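Local atomic coordinates of phosphoglycerate kinase (Coxiella burnetii, PDB entry 4NG4), a protein that catalyses the reversible transfer of a phosphate group between ATP and (2R)-3-phosphoglycerate in glycolysis, giving ADP and (2R)-3-phospho-glyceroyl phosphate. Residues E121-N126 with Q159-G164; V165-K170 with I394-Q399; L52-K57 with V148-A153; I48-P53 with V375-G380; A155-A160 with F382-E387. All coordinates share one frame; numbering follows the deposited sequence.

Contact 1. Residues E121-N126 with Q159-G164; sequences ENVRFN and QASTAG
V123 and S161 form the closely packed half of this contact. The CB atom of V123 points at the first turn of helix 160-168. Its branches lie against the short side chain of S161. V123 CG2 is 3.7 Å from S161 OG, and V123 CB is 4.1 Å from S161 CB. With chi1 of V123 at -69°, CG1 lies beside the backbone N and CG2 between N and the carbonyl carbon. CG1 reaches S161 CB while CG2 reaches OG. The polar partner of S161 OG is R30 NE, which donates a hydrogen bond to it. S161 N donates to E129 OE2.

R124 and Q159 make the looser half, on the side more open to solvent. Both side chains are extended, and their flat ends are 51° apart. R124 NH2 stops 4.1 Å from Q159 OE1, too far for a hydrogen bond. The firm partner of R124 is G72, whose O takes a bond from NH1. R124 is predicted to bind substrate, and its side chain lies close to that of H70, another predicted site residue. An Asx turn steadies its backbone: R124 N donates to N122 OD1 over 3.1 Å, reaching it from above the carbonyl plane. N122 ND2 in turn donates to L71 O and F83 O.

Segment 121-126 follows strand 117-120 of the six-stranded parallel sheet of the N-terminal domain and leads toward helix 134-142. N126 touches L136 and M140 of that helix, and A160 also rests on L136, so helix 134-142 flanks both segments.

Contact 2. Residues V165-K170 with I394-Q399; sequences VAAYAK and IKILTQ
K395 O is gripped twice within helix 392-401, by Q399 N and T398 OG1, and the next residue, I396, meets A166 and A167 across the contact. This is a helix-to-helix contact. As in other phosphoglycerate kinases, the C-terminal helix returns to pack on the N-terminal domain, here against the end of helix 160-168.

I396 carries most of its side of the contact. Its two branches meet two successive alanines. CG2, anti to the backbone N, sits 3.8 Å from A166 CB. It also packs 3.5 Å from A166 O, which takes a weak hydrogen bond from R400 NH1. CG1 lies beside that N (chi1 -55°) and continues extended, which carries CD1 to 4.0 Å from A167 CB. The small alanines let the two backbones come close, with 6.2 Å between the CA atoms of A167 and I396.

Polar bonds tie the chain just past Y168 to the same helix. R400 donates through NH1 to A169 O and through NH2 to K170 O. L397 CB points away from helix 160-168, and its side chain touches M149 of strand 146-149. On the outer side, A167 CB lies 3.9 Å above one face of the Y168 ring, offset toward its rim.

Contact 3. Residues L52-K57 with V148-A153; sequences LPTIQK and VMDAFA
T54 has OG1 beside its backbone N and anti to its carbonyl carbon (chi1 -68°), while D150 holds CG anti to its own backbone N (chi1 -167°). These two rotations bring a helix hydroxyl and a carboxylate together from opposite directions. The setting is the Rossmann-like N-terminal domain. Helix 46-60 forms part of the beta-alpha-beta crossover between the parallel neighbours 26-31 and 64-69, and D150 follows strand 146-149 on the other side of strand 26-31.

The one hydrogen bond across the contact runs from T54 OG1 to D150 OD2 over 2.9 Å. The donor meets OD2 from above the carboxylate plane, 47° out of it. T54 further touches I29 and E31 of strand 26-31, and P176 and L177 near the start of helix 176-190.

Both residues are buried. The other oxygen of the carboxylate, D150 OD1, accepts from the backbone N of L177. Each oxygen thus has a donor, which fixes the rotation of the group between helix 46-60 and helix 176-190. E31 OE2 also lies close to D150 OD2, and two like charges there could raise the proton affinity of one of the acids. The carbons of the threonine also press on the bonded oxygen: T54 CG2 lies 3.5 Å from D150 OD2, and T54 CB lies 3.4 Å from it.

Contact 4. Residues I48-P53 with V375-G380; sequences IVRALP and VSTAGG
Segment 48-53 of helix 46-60 faces segment 375-380, with 10.8 Å between the CA atoms of R50 and T377. Only these two side chains meet, and they approach from opposite directions. R50 bends at chi2 and chi3 on its way to the loop. Its guanidinium group then presents a face, not an edge, to the threonine. T377 OG1 stands 3.2 Å above that plane, offset toward the rim. T377 holds OG1 between its backbone N and carbonyl carbon (chi1 54°), and CG2 lies beside the N. Both branches therefore reach the arginine: T377 OG1 is 3.4 Å from R50 NH1, and T377 CG2 is 3.5 Å from the same NH1.

No hydrogen bond results, because the hydroxyl lies over the face and not in line with an N-H. The contact is light and lies at the surface. R50 NH1 has a second neighbour, E46 OE2, in a weak, long ion pair. R50 also lies close to R47, a predicted substrate-binding residue.

The loop has its own internal bonding. S376 OG accepts from A378 N over 3.3 Å in an ST turn, and the same hydroxyl is hydrogen-bonded to E181 OE2. G379, with positive phi, takes the N-cap position of the next helix.

The contact spans the cleft between the two domains of the kinase. Helix 46-60 belongs to the N-terminal domain. The loop leads from the C-terminal sheet into helix 380-387. V375, at the end of edge strand 374-375, and T377 in the loop both rest on L360 of helix 357-365.

Contact 5. Residues A155-A160 with F382-E387; sequences AHRAQA and FLEFLE
E384 reaches from helix 380-387 to the loop at H156 and R157, and its side chain can be followed outward. CB points toward the loop. CG lies beside the backbone N (chi1 -70°), and from there the chain runs extended. Contact begins at CD, which is 4.0 Å from H156 CD2 and sits at the edge of the imidazole, in its plane. OE1 goes furthest in beside the histidine, 3.2 Å from H156 CB. It also lies 3.5 Å from H156 O, but both are acceptors and no hydrogen bond forms. OE2 turns to the arginine and makes a long salt bridge, 3.8 Å from R157 NH2. The carboxylate stands nearly upright to both partners, its plane 81° from the imidazole and 72° from the guanidinium group. OE2 approaches the guanidinium at its edge.

Helix 380-387 belongs to the C-terminal domain of this two-domain kinase, and the loop 155-160 to the N-terminal one. The contact therefore joins the domains near the surface. R157 is predicted to bind substrate. The side chains of R73 and R124, from the same predicted site, lie at their nearest atoms about 6 and 7 Å from the R157 side chain.

H156 and R157 pack on each other within the loop. R157 CG lies over the centre of one face of the imidazole. The R157 chain bends at chi2 and brings its guanidinium plane over the ring nitrogen, with H156 NE2 3.4 Å above its centre. The same loop is held to the next helix by R157 O, which accepts from T162 OG1.

How the contacts relate
Contacts 1, 2 and 3 are grouped around the N-terminal domain, with centres 15 to 16 Å apart. Contacts 4 and 5 span the gap to the C-terminal domain. Helix 160-168 serves contacts 1 and 2, and Q159 and A160 join contact 1 to contact 5. Helix 46-60 serves contacts 3 and 4, whose centres are 10 Å apart. Contacts 2 and 4 lie farthest apart, about 22 Å between centres. Along the chain, contact 3 closes before contact 2 opens, while contact 1 is nested inside contact 4. F152 links several parts, touching A378, F382, F385 and I394. Segments 375-380 and 382-387 leave the C-terminal, nucleotide-binding domain, and 394-399 packs on the N-terminal one.

Contact 1. Residues E121-N126 with Q159-G164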
# COMPACT_ATOMS: atom_id res chain seq x y z
N GLU A 121 -17.31 8.24 16.95
CA GLU A 121 -18.10 7.61 15.90
C GLU A 121 -17.52 7.98 14.52
O GLU A 121 -17.01 9.08 14.33
CB GLU A 121 -19.56 8.03 16.03
CG GLU A 121 -20.50 7.42 15.01
CD GLU A 121 -20.40 5.92 14.89
OE1 GLU A 121 -19.35 5.42 14.41
OE2 GLU A 121 -21.38 5.22 15.24
N ASN A 122 -17.59 7.02 13.58
CA ASN A 122 -17.19 7.20 12.17
C ASN A 122 -17.05 8.68 11.75
O ASN A 122 -18.01 9.44 11.74
CB ASN A 122 -18.21 6.48 11.28
CG ASN A 122 -17.73 6.27 9.87
OD1 ASN A 122 -16.72 6.83 9.43
ND2 ASN A 122 -18.47 5.45 9.13
N VAL A 123 -15.83 9.07 11.41
CA VAL A 123 -15.53 10.46 11.07
C VAL A 123 -16.14 10.89 9.77
O VAL A 123 -16.27 12.07 9.50
CB VAL A 123 -14.03 10.69 10.91
CG1 VAL A 123 -13.34 10.57 12.23
CG2 VAL A 123 -13.46 9.70 9.89
N ARG A 124 -16.46 9.91 8.92
CA ARG A 124 -17.06 10.17 7.62
C ARG A 124 -18.56 10.48 7.67
O ARG A 124 -19.17 10.72 6.63
CB ARG A 124 -16.80 8.98 6.71
CG ARG A 124 -15.34 8.82 6.35
CD ARG A 124 -15.15 7.85 5.21
NE ARG A 124 -13.75 7.81 4.80
CZ ARG A 124 -13.23 6.91 3.99
NH1 ARG A 124 -13.97 5.92 3.47
NH2 ARG A 124 -11.95 6.98 3.69
N PHE A 125 -19.15 10.47 8.86
CA PHE A 125 -20.52 10.95 9.04
C PHE A 125 -20.57 12.46 8.97
O PHE A 125 -21.58 13.01 8.53
CB PHE A 125 -21.12 10.49 10.36
CG PHE A 125 -21.53 9.04 10.39
CD1 PHE A 125 -22.31 8.49 9.37
CD2 PHE A 125 -21.19 8.24 11.47
CE1 PHE A 125 -22.72 7.15 9.41
CE2 PHE A 125 -21.58 6.91 11.51
CZ PHE A 125 -22.36 6.36 10.48
N ASN A 126 -19.49 13.12 9.39
CA ASN A 126 -19.47 14.57 9.52
C ASN A 126 -19.54 15.27 8.15
O ASN A 126 -18.66 15.05 7.30
CB ASN A 126 -18.21 15.02 10.27
CG ASN A 126 -18.15 14.50 11.71
OD1 ASN A 126 -19.16 14.42 12.40
ND2 ASN A 126 -16.96 14.19 12.17
N GLN A 159 -8.30 15.06 3.95
CA GLN A 159 -9.59 15.03 4.60
C GLN A 159 -9.44 15.59 6.00
O GLN A 159 -8.38 15.47 6.60
CB GLN A 159 -10.12 13.60 4.59
CG GLN A 159 -10.61 13.18 3.21
CD GLN A 159 -11.21 11.80 3.21
OE1 GLN A 159 -10.53 10.84 3.51
NE2 GLN A 159 -12.49 11.69 2.89
N ALA A 160 -10.49 16.24 6.50
CA ALA A 160 -10.46 16.91 7.80
C ALA A 160 -9.75 16.09 8.89
O ALA A 160 -8.98 16.61 9.68
CB ALA A 160 -11.89 17.23 8.23
N SER A 161 -10.02 14.79 8.90
CA SER A 161 -9.50 13.88 9.91
C SER A 161 -8.09 13.34 9.64
O SER A 161 -7.48 12.74 10.54
CB SER A 161 -10.50 12.71 10.09
OG SER A 161 -10.49 11.80 9.01
N THR A 162 -7.58 13.55 8.42
CA THR A 162 -6.22 13.11 8.02
C THR A 162 -5.24 14.25 7.72
O THR A 162 -4.02 14.04 7.74
CB THR A 162 -6.26 12.28 6.73
OG1 THR A 162 -6.64 13.12 5.64
CG2 THR A 162 -7.23 11.11 6.85
N ALA A 163 -5.77 15.43 7.42
CA ALA A 163 -4.97 16.54 6.95
C ALA A 163 -5.32 17.86 7.65
O ALA A 163 -4.46 18.50 8.25
CB ALA A 163 -5.17 16.68 5.46
N GLY A 164 -6.58 18.27 7.55
CA GLY A 164 -7.03 19.54 8.09
C GLY A 164 -6.78 19.68 9.58
O GLY A 164 -6.25 20.69 10.03

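Contact 2. Residues V165-K170 with I394-Q399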
# COMPACT_ATOMS: atom_id res chain seq x y z
N VAL A 165 -7.16 18.66 10.35
CA VAL A 165 -7.00 18.69 11.80
C VAL A 165 -5.54 18.91 12.18
O VAL A 165 -5.25 19.73 13.07
CB VAL A 165 -7.56 17.43 12.50
CG1 VAL A 165 -6.91 16.17 11.99
CG2 VAL A 165 -7.38 17.55 14.00
N ALA A 166 -4.63 18.20 11.50
CA ALA A 166 -3.19 18.34 11.76
C ALA A 166 -2.66 19.73 11.40
O ALA A 166 -1.68 20.20 11.99
CB ALA A 166 -2.39 17.27 11.01
N ALA A 167 -3.30 20.39 10.44
CA ALA A 167 -2.92 21.74 10.05
C ALA A 167 -3.11 22.73 11.19
O ALA A 167 -2.30 23.65 11.35
CB ALA A 167 -3.70 22.18 8.82
N TYR A 168 -4.16 22.53 12.00
CA TYR A 168 -4.56 23.49 13.06
C TYR A 168 -4.50 22.97 14.51
O TYR A 168 -5.01 23.63 15.42
CB TYR A 168 -5.99 24.00 12.78
CG TYR A 168 -6.19 24.60 11.40
CD1 TYR A 168 -5.71 25.87 11.09
CD2 TYR A 168 -6.86 23.88 10.40
CE1 TYR A 168 -5.88 26.43 9.83
CE2 TYR A 168 -7.04 24.43 9.12
CZ TYR A 168 -6.55 25.71 8.85
OH TYR A 168 -6.72 26.28 7.61
N ALA A 169 -3.91 21.80 14.73
CA ALA A 169 -3.82 21.22 16.08
C ALA A 169 -2.59 21.75 16.81
O ALA A 169 -1.51 21.80 16.23
CB ALA A 169 -3.78 19.70 16.00
N LYS A 170 -2.77 22.12 18.09
CA LYS A 170 -1.69 22.65 18.96
C LYS A 170 -0.35 21.95 18.75
O LYS A 170 0.67 22.58 18.59
CB LYS A 170 -2.07 22.49 20.44
CG LYS A 170 -2.77 23.70 21.07
CD LYS A 170 -3.91 23.28 22.01
CE LYS A 170 -5.17 22.90 21.21
NZ LYS A 170 -6.33 22.49 22.06
N ILE A 394 1.56 13.47 5.60
CA ILE A 394 2.99 13.50 5.92
C ILE A 394 3.57 14.91 5.81
O ILE A 394 4.38 15.33 6.64
CB ILE A 394 3.78 12.56 4.98
CG1 ILE A 394 3.43 11.10 5.30
CG2 ILE A 394 5.28 12.80 5.11
CD1 ILE A 394 3.42 10.19 4.08
N LYS A 395 3.15 15.63 4.78
CA LYS A 395 3.61 16.98 4.58
C LYS A 395 3.40 17.80 5.85
O LYS A 395 4.34 18.39 6.38
CB LYS A 395 2.87 17.63 3.40
CG LYS A 395 3.61 18.83 2.82
CD LYS A 395 2.73 19.65 1.88
CE LYS A 395 3.55 20.70 1.13
NZ LYS A 395 2.72 21.83 0.60
N ILE A 396 2.17 17.78 6.37
CA ILE A 396 1.81 18.59 7.52
C ILE A 396 2.56 18.15 8.77
O ILE A 396 2.97 19.00 9.57
CB ILE A 396 0.28 18.61 7.77
CG1 ILE A 396 -0.47 19.07 6.52
CG2 ILE A 396 -0.07 19.54 8.95
CD1 ILE A 396 -1.95 19.27 6.74
N LEU A 397 2.74 16.84 8.95
CA LEU A 397 3.44 16.34 10.14
C LEU A 397 4.87 16.87 10.25
O LEU A 397 5.37 17.12 11.35
CB LEU A 397 3.42 14.81 10.19
CG LEU A 397 2.08 14.17 10.54
CD1 LEU A 397 2.21 12.65 10.54
CD2 LEU A 397 1.55 14.65 11.88
N THR A 398 5.53 17.03 9.10
CA THR A 398 6.87 17.63 9.05
C THR A 398 6.82 19.15 9.22
O THR A 398 7.57 19.71 10.03
CB THR A 398 7.58 17.30 7.72
OG1 THR A 398 6.81 17.83 6.64
CG2 THR A 398 7.75 15.79 7.54
N GLN A 399 5.94 19.81 8.46
CA GLN A 399 5.72 21.25 8.60
C GLN A 399 5.59 21.69 10.06
O GLN A 399 6.01 22.79 10.42
CB GLN A 399 4.44 21.68 7.88
CG GLN A 399 4.55 21.81 6.38
CD GLN A 399 3.19 22.11 5.73
OE1 GLN A 399 2.31 22.69 6.36
NE2 GLN A 399 3.03 21.73 4.47

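Contact 3. Residues L52-K57 with V148-A153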
# COMPACT_ATOMS: atom_id res chain seq x y z
N LEU A 52 -3.60 -1.67 17.95
CA LEU A 52 -3.67 -1.77 19.40
C LEU A 52 -2.50 -1.11 20.15
O LEU A 52 -2.71 -0.26 21.00
CB LEU A 52 -3.81 -3.23 19.83
CG LEU A 52 -4.44 -3.39 21.20
CD1 LEU A 52 -5.94 -3.10 21.09
CD2 LEU A 52 -4.18 -4.79 21.75
N PRO A 53 -1.25 -1.48 19.82
CA PRO A 53 -0.11 -0.98 20.61
C PRO A 53 -0.05 0.55 20.77
O PRO A 53 0.32 1.04 21.83
CB PRO A 53 1.11 -1.48 19.83
CG PRO A 53 0.60 -2.62 18.99
CD PRO A 53 -0.80 -2.25 18.65
N THR A 54 -0.40 1.27 19.70
CA THR A 54 -0.45 2.74 19.73
C THR A 54 -1.41 3.21 20.81
O THR A 54 -1.14 4.18 21.51
CB THR A 54 -0.91 3.33 18.37
OG1 THR A 54 0.09 3.11 17.38
CG2 THR A 54 -1.18 4.83 18.49
N ILE A 55 -2.52 2.49 20.95
CA ILE A 55 -3.52 2.79 21.96
C ILE A 55 -3.06 2.31 23.35
O ILE A 55 -3.39 2.92 24.37
CB ILE A 55 -4.89 2.18 21.58
CG1 ILE A 55 -5.35 2.71 20.21
CG2 ILE A 55 -5.94 2.52 22.63
CD1 ILE A 55 -6.52 1.97 19.60
N GLN A 56 -2.28 1.23 23.39
CA GLN A 56 -1.75 0.72 24.66
C GLN A 56 -0.66 1.65 25.23
O GLN A 56 -0.59 1.85 26.43
CB GLN A 56 -1.19 -0.70 24.50
CG GLN A 56 -2.19 -1.73 23.98
CD GLN A 56 -1.69 -3.16 24.18
OE1 GLN A 56 -1.81 -3.72 25.26
NE2 GLN A 56 -1.14 -3.76 23.13
N LYS A 57 0.18 2.20 24.35
CA LYS A 57 1.26 3.09 24.77
C LYS A 57 0.72 4.43 25.27
O LYS A 57 1.29 5.04 26.19
CB LYS A 57 2.26 3.30 23.62
CG LYS A 57 3.56 4.02 24.02
CD LYS A 57 4.73 3.72 23.07
CE LYS A 57 4.47 4.21 21.64
NZ LYS A 57 5.65 4.03 20.75
N VAL A 148 -2.28 12.73 16.77
CA VAL A 148 -1.38 11.69 16.31
C VAL A 148 -1.94 11.04 15.05
O VAL A 148 -2.91 10.28 15.12
CB VAL A 148 -1.18 10.62 17.39
CG1 VAL A 148 -0.13 9.62 16.96
CG2 VAL A 148 -0.76 11.27 18.68
N MET A 149 -1.34 11.34 13.89
CA MET A 149 -1.70 10.69 12.64
C MET A 149 -1.00 9.35 12.58
O MET A 149 0.19 9.28 12.28
CB MET A 149 -1.31 11.53 11.42
CG MET A 149 -1.66 10.90 10.05
SD MET A 149 -3.31 10.16 9.98
CE MET A 149 -3.64 10.19 8.23
N ASP A 150 -1.76 8.29 12.85
CA ASP A 150 -1.25 6.94 12.86
C ASP A 150 -1.96 6.10 11.80
O ASP A 150 -2.20 4.91 12.02
CB ASP A 150 -1.47 6.35 14.25
CG ASP A 150 -0.71 5.07 14.50
OD1 ASP A 150 0.49 4.99 14.14
OD2 ASP A 150 -1.33 4.13 15.07
N ALA A 151 -2.28 6.71 10.65
CA ALA A 151 -3.12 6.06 9.62
C ALA A 151 -2.60 6.21 8.16
O ALA A 151 -3.23 6.87 7.31
CB ALA A 151 -4.54 6.61 9.72
N PHE A 152 -1.46 5.56 7.87
CA PHE A 152 -0.83 5.65 6.55
C PHE A 152 -1.76 5.25 5.39
O PHE A 152 -1.69 5.83 4.30
CB PHE A 152 0.46 4.82 6.49
CG PHE A 152 1.23 4.96 5.20
CD1 PHE A 152 2.16 5.98 5.04
CD2 PHE A 152 1.03 4.09 4.15
CE1 PHE A 152 2.87 6.13 3.85
CE2 PHE A 152 1.74 4.22 2.97
CZ PHE A 152 2.66 5.25 2.82
N ALA A 153 -2.62 4.25 5.60
CA ALA A 153 -3.57 3.84 4.55
C ALA A 153 -4.55 4.94 4.13
O ALA A 153 -5.23 4.81 3.11
CB ALA A 153 -4.34 2.61 4.99

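Contact 4. Residues I48-P53 with V375-G380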
# COMPACT_ATOMS: atom_id res chain seq x y z
N ILE A 48 -7.43 -3.75 13.79
CA ILE A 48 -7.51 -3.46 15.22
C ILE A 48 -6.26 -4.00 15.91
O ILE A 48 -5.61 -3.28 16.67
CB ILE A 48 -8.77 -4.08 15.88
CG1 ILE A 48 -10.05 -3.57 15.20
CG2 ILE A 48 -8.79 -3.75 17.37
CD1 ILE A 48 -11.16 -4.61 15.18
N VAL A 49 -5.93 -5.27 15.62
CA VAL A 49 -4.75 -5.92 16.20
C VAL A 49 -3.47 -5.11 15.91
O VAL A 49 -2.58 -5.00 16.77
CB VAL A 49 -4.59 -7.40 15.68
CG1 VAL A 49 -3.24 -7.98 16.10
CG2 VAL A 49 -5.71 -8.29 16.19
N ARG A 50 -3.40 -4.53 14.72
CA ARG A 50 -2.27 -3.70 14.31
C ARG A 50 -2.26 -2.36 15.06
O ARG A 50 -1.23 -1.92 15.55
CB ARG A 50 -2.31 -3.48 12.79
CG ARG A 50 -1.04 -3.88 12.01
CD ARG A 50 -1.38 -4.58 10.66
NE ARG A 50 -2.61 -4.05 10.05
CZ ARG A 50 -3.22 -4.55 8.98
NH1 ARG A 50 -2.71 -5.60 8.34
NH2 ARG A 50 -4.34 -3.98 8.53
N ALA A 51 -3.42 -1.73 15.17
CA ALA A 51 -3.55 -0.43 15.82
C ALA A 51 -3.43 -0.49 17.35
O ALA A 51 -3.17 0.54 17.99
CB ALA A 51 -4.86 0.24 15.43
N LEU A 52 -3.60 -1.67 17.95
CA LEU A 52 -3.67 -1.77 19.40
C LEU A 52 -2.50 -1.11 20.15
O LEU A 52 -2.71 -0.26 21.00
CB LEU A 52 -3.81 -3.23 19.83
CG LEU A 52 -4.44 -3.39 21.20
CD1 LEU A 52 -5.94 -3.10 21.09
CD2 LEU A 52 -4.18 -4.79 21.75
N PRO A 53 -1.25 -1.48 19.82
CA PRO A 53 -0.11 -0.98 20.61
C PRO A 53 -0.05 0.55 20.77
O PRO A 53 0.32 1.04 21.83
CB PRO A 53 1.11 -1.48 19.83
CG PRO A 53 0.60 -2.62 18.99
CD PRO A 53 -0.80 -2.25 18.65
N VAL A 375 5.31 -6.48 4.61
CA VAL A 375 4.14 -6.54 3.76
C VAL A 375 3.28 -5.33 4.03
O VAL A 375 2.85 -5.12 5.16
CB VAL A 375 3.31 -7.79 4.05
CG1 VAL A 375 2.06 -7.81 3.17
CG2 VAL A 375 4.16 -9.05 3.84
N SER A 376 3.03 -4.52 3.00
CA SER A 376 2.11 -3.38 3.12
C SER A 376 0.69 -3.80 2.80
O SER A 376 0.44 -4.44 1.79
CB SER A 376 2.51 -2.25 2.18
OG SER A 376 1.62 -1.16 2.34
N THR A 377 -0.23 -3.41 3.68
CA THR A 377 -1.65 -3.68 3.49
C THR A 377 -2.38 -2.39 3.08
O THR A 377 -3.61 -2.35 3.05
CB THR A 377 -2.25 -4.28 4.78
OG1 THR A 377 -1.95 -3.43 5.89
CG2 THR A 377 -1.67 -5.67 5.05
N ALA A 378 -1.61 -1.37 2.71
CA ALA A 378 -2.12 -0.01 2.47
C ALA A 378 -2.78 0.22 1.10
O ALA A 378 -3.65 1.08 0.97
CB ALA A 378 -1.00 1.00 2.68
N GLY A 379 -2.38 -0.52 0.07
CA GLY A 379 -2.97 -0.35 -1.25
C GLY A 379 -2.55 0.93 -1.95
O GLY A 379 -1.47 1.00 -2.54
N GLY A 380 -3.40 1.95 -1.89
CA GLY A 380 -3.19 3.19 -2.64
C GLY A 380 -2.10 4.11 -2.10
O GLY A 380 -1.33 4.69 -2.86

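Contact 5. Residues A155-A160 with F382-E387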
# COMPACT_ATOMS: atom_id res chain seq x y z
N ALA A 155 -3.40 8.45 4.47
CA ALA A 155 -2.56 9.65 4.33
C ALA A 155 -2.49 10.27 2.94
O ALA A 155 -2.04 11.42 2.81
CB ALA A 155 -1.15 9.36 4.80
N HIS A 156 -2.91 9.50 1.93
CA HIS A 156 -2.77 9.91 0.54
C HIS A 156 -3.92 10.80 0.04
O HIS A 156 -3.90 11.25 -1.12
CB HIS A 156 -2.56 8.69 -0.37
CG HIS A 156 -3.76 7.80 -0.52
ND1 HIS A 156 -4.48 7.32 0.56
CD2 HIS A 156 -4.35 7.29 -1.62
CE1 HIS A 156 -5.46 6.56 0.13
NE2 HIS A 156 -5.41 6.52 -1.20
N ARG A 157 -4.89 11.05 0.90
CA ARG A 157 -6.00 11.96 0.60
C ARG A 157 -6.15 13.00 1.68
O ARG A 157 -5.88 12.75 2.85
CB ARG A 157 -7.32 11.18 0.47
CG ARG A 157 -7.31 10.15 -0.64
CD ARG A 157 -7.28 10.81 -2.03
NE ARG A 157 -6.63 9.95 -3.01
CZ ARG A 157 -7.08 8.76 -3.39
NH1 ARG A 157 -8.19 8.23 -2.86
NH2 ARG A 157 -6.40 8.05 -4.30
N ALA A 158 -6.61 14.18 1.27
CA ALA A 158 -6.74 15.32 2.15
C ALA A 158 -8.15 15.35 2.67
O ALA A 158 -9.10 15.59 1.91
CB ALA A 158 -6.42 16.61 1.42
N GLN A 159 -8.30 15.06 3.95
CA GLN A 159 -9.59 15.03 4.60
C GLN A 159 -9.44 15.59 6.00
O GLN A 159 -8.38 15.47 6.60
CB GLN A 159 -10.12 13.60 4.59
CG GLN A 159 -10.61 13.18 3.21
CD GLN A 159 -11.21 11.80 3.21
OE1 GLN A 159 -10.53 10.84 3.51
NE2 GLN A 159 -12.49 11.69 2.89
N ALA A 160 -10.49 16.24 6.50
CA ALA A 160 -10.46 16.91 7.80
C ALA A 160 -9.75 16.09 8.89
O ALA A 160 -8.98 16.61 9.68
CB ALA A 160 -11.89 17.23 8.23
N PHE A 382 0.37 3.14 -0.28
CA PHE A 382 1.63 2.44 -0.57
C PHE A 382 2.15 2.85 -1.94
O PHE A 382 3.31 3.24 -2.09
CB PHE A 382 1.42 0.92 -0.51
CG PHE A 382 2.57 0.13 -1.07
CD1 PHE A 382 3.66 -0.19 -0.26
CD2 PHE A 382 2.56 -0.30 -2.38
CE1 PHE A 382 4.73 -0.92 -0.78
CE2 PHE A 382 3.63 -1.02 -2.91
CZ PHE A 382 4.71 -1.33 -2.11
N LEU A 383 1.27 2.77 -2.94
CA LEU A 383 1.61 3.07 -4.33
C LEU A 383 1.97 4.54 -4.53
O LEU A 383 3.04 4.81 -5.05
CB LEU A 383 0.47 2.66 -5.28
CG LEU A 383 0.27 1.13 -5.38
CD1 LEU A 383 -1.15 0.68 -5.87
CD2 LEU A 383 1.37 0.50 -6.25
N GLU A 384 1.12 5.47 -4.10
CA GLU A 384 1.42 6.92 -4.25
C GLU A 384 2.75 7.36 -3.62
O GLU A 384 3.38 8.32 -4.11
CB GLU A 384 0.27 7.79 -3.72
CG GLU A 384 -0.98 7.72 -4.60
CD GLU A 384 -1.97 8.85 -4.38
OE1 GLU A 384 -1.87 9.57 -3.37
OE2 GLU A 384 -2.86 9.01 -5.25
N PHE A 385 3.18 6.68 -2.56
CA PHE A 385 4.43 7.02 -1.87
C PHE A 385 5.62 6.64 -2.74
O PHE A 385 6.53 7.44 -2.93
CB PHE A 385 4.52 6.34 -0.50
CG PHE A 385 5.65 6.84 0.34
CD1 PHE A 385 5.51 7.98 1.12
CD2 PHE A 385 6.87 6.18 0.34
CE1 PHE A 385 6.55 8.45 1.88
CE2 PHE A 385 7.92 6.65 1.11
CZ PHE A 385 7.76 7.78 1.88
N LEU A 386 5.59 5.43 -3.26
CA LEU A 386 6.63 4.97 -4.18
C LEU A 386 6.64 5.76 -5.50
O LEU A 386 7.68 5.80 -6.18
CB LEU A 386 6.46 3.47 -4.46
CG LEU A 386 6.59 2.50 -3.28
CD1 LEU A 386 6.50 1.06 -3.78
CD2 LEU A 386 7.89 2.73 -2.53
N GLU A 387 5.50 6.34 -5.88
CA GLU A 387 5.44 7.28 -6.99
C GLU A 387 6.21 8.56 -6.69
O GLU A 387 6.64 9.26 -7.62
CB GLU A 387 3.99 7.65 -7.31
CG GLU A 387 3.16 6.52 -7.86
CD GLU A 387 1.79 6.95 -8.37
OE1 GLU A 387 1.13 7.81 -7.76
OE2 GLU A 387 1.35 6.40 -9.39